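Local atomic coordinates of SusD homolog (Bacteroides thetaiotaomicron VPI-5482, PDB entry 3FDH), a protein that probably binds glycans at the outer membrane, as a SusD/RagB-family lipoprotein partnering a transporter in carbohydrate uptake. Residues S163-A168 / Y199-R204. Residues are numbered along the deposited sequence; the frame is centred on the assembly and turned at random.
Sequences SYLDDA and YGLKAR
Two near-antiparallel helices of the TPR-like alpha-helical scaffold of the SusD family, 154-171 and 191-208, meet here through Leu165 and Asp166 on one and Leu201 and Lys202 on the other. The axes of the two short segments approach to 10.2 Å, with 158° between their N-to-C directions, and Leu165 points from its helix toward the other. Its methyl CD1 lies 3.9 Å from Leu201 CB. The same methyl, Leu165 CD1, is 3.8 Å from Lys202 CG. The two leucine side chains cross at about a right angle; Leu165 and the aliphatic start of Lys202 run past each other in opposite directions. Leu165 also packs on Ala117 of helix 106-127, and Lys202 touches Tyr226 of helix 216-228. Past CG, which rests on Leu165, the lysine chain bends at chi3 (77°), bringing its ammonium to the partly exposed Asp166. Cutting Lys202 back to an alanine is likely to leave the carboxylate without this cationic mate and to uncover one flank of Leu165. In the salt bridge, Lys202 NZ donates to the syn lone pair of Asp166 OD1 at 2.8 Å, and a water donates to Asp166 OD2 at 2.7 Å while weakly accepting from the same NZ.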
# COMPACT_ATOMS: atom_id res chain seq x y z
N SER A 163 -11.66 15.32 7.49
CA SER A 163 -11.72 16.77 7.57
C SER A 163 -10.69 17.39 6.65
O SER A 163 -10.96 18.35 5.92
CB SER A 163 -11.55 17.21 9.01
OG SER A 163 -11.55 18.63 9.11
N TYR A 164 -9.50 16.81 6.65
CA TYR A 164 -8.45 17.26 5.74
C TYR A 164 -8.87 17.11 4.29
O TYR A 164 -8.60 17.97 3.45
CB TYR A 164 -7.12 16.55 5.96
CG TYR A 164 -6.24 17.18 7.03
CD1 TYR A 164 -5.99 18.54 7.05
CD2 TYR A 164 -5.59 16.40 7.98
CE1 TYR A 164 -5.17 19.10 8.01
CE2 TYR A 164 -4.76 16.95 8.94
CZ TYR A 164 -4.55 18.29 8.95
OH TYR A 164 -3.74 18.85 9.93
N LEU A 165 -9.55 16.01 4.00
CA LEU A 165 -9.95 15.70 2.62
C LEU A 165 -11.05 16.66 2.19
O LEU A 165 -11.05 17.18 1.08
CB LEU A 165 -10.39 14.23 2.45
CG LEU A 165 -9.24 13.20 2.55
CD1 LEU A 165 -9.74 11.76 2.50
CD2 LEU A 165 -8.19 13.48 1.44
N ASP A 166 -11.93 16.97 3.12
CA ASP A 166 -13.02 17.90 2.79
C ASP A 166 -12.43 19.28 2.53
O ASP A 166 -12.84 19.98 1.61
CB ASP A 166 -14.07 17.94 3.89
CG ASP A 166 -14.93 16.69 3.91
OD1 ASP A 166 -15.03 15.99 2.87
OD2 ASP A 166 -15.50 16.44 4.98
N ASP A 167 -11.45 19.64 3.34
CA ASP A 167 -10.78 20.95 3.18
C ASP A 167 -10.14 20.98 1.82
O ASP A 167 -10.24 21.94 1.07
CB ASP A 167 -9.69 21.15 4.22
CG ASP A 167 -10.22 21.40 5.62
OD1 ASP A 167 -11.43 21.64 5.77
OD2 ASP A 167 -9.41 21.36 6.57
N ALA A 168 -9.43 19.90 1.54
CA ALA A 168 -8.75 19.72 0.26
C ALA A 168 -9.70 19.87 -0.94
O ALA A 168 -9.40 20.54 -1.94
CB ALA A 168 -8.06 18.35 0.20
N TYR A 199 -11.11 12.16 -3.65
CA TYR A 199 -12.34 11.35 -3.62
C TYR A 199 -12.02 9.88 -3.55
O TYR A 199 -12.75 9.10 -2.96
CB TYR A 199 -13.26 11.61 -4.82
CG TYR A 199 -14.14 12.80 -4.59
CD1 TYR A 199 -15.16 12.77 -3.63
CD2 TYR A 199 -13.94 13.98 -5.29
CE1 TYR A 199 -15.94 13.86 -3.39
CE2 TYR A 199 -14.75 15.09 -5.07
CZ TYR A 199 -15.73 15.02 -4.12
OH TYR A 199 -16.52 16.13 -3.90
N GLY A 200 -10.91 9.52 -4.16
CA GLY A 200 -10.46 8.12 -4.17
C GLY A 200 -10.13 7.75 -2.78
O GLY A 200 -10.49 6.64 -2.30
N LEU A 201 -9.51 8.71 -2.07
CA LEU A 201 -9.11 8.45 -0.66
C LEU A 201 -10.34 8.39 0.26
O LEU A 201 -10.41 7.59 1.21
CB LEU A 201 -8.08 9.48 -0.17
CG LEU A 201 -6.67 9.41 -0.77
CD1 LEU A 201 -5.83 10.59 -0.27
CD2 LEU A 201 -6.01 8.08 -0.44
N LYS A 202 -11.33 9.21 -0.04
CA LYS A 202 -12.57 9.15 0.69
C LYS A 202 -13.20 7.77 0.53
O LYS A 202 -13.80 7.23 1.44
CB LYS A 202 -13.57 10.25 0.30
CG LYS A 202 -13.16 11.62 0.90
CD LYS A 202 -14.22 12.70 0.84
CE LYS A 202 -15.25 12.49 1.89
NZ LYS A 202 -16.18 13.63 2.01
N ALA A 203 -13.05 7.18 -0.63
CA ALA A 203 -13.60 5.84 -0.85
C ALA A 203 -12.81 4.85 -0.02
O ALA A 203 -13.37 4.03 0.73
CB ALA A 203 -13.57 5.48 -2.31
N ARG A 204 -11.48 4.93 -0.12
CA ARG A 204 -10.61 3.99 0.62
C ARG A 204 -10.91 4.02 2.09
O ARG A 204 -11.03 3.00 2.77
CB ARG A 204 -9.13 4.34 0.40
CG ARG A 204 -8.17 3.60 1.34
CD ARG A 204 -6.71 4.11 1.17
NE ARG A 204 -6.00 3.58 -0.01
CZ ARG A 204 -4.71 3.82 -0.23
NH1 ARG A 204 -4.02 4.59 0.60
NH2 ARG A 204 -4.10 3.27 -1.25
O HOH W 1 -17.48 14.63 5.07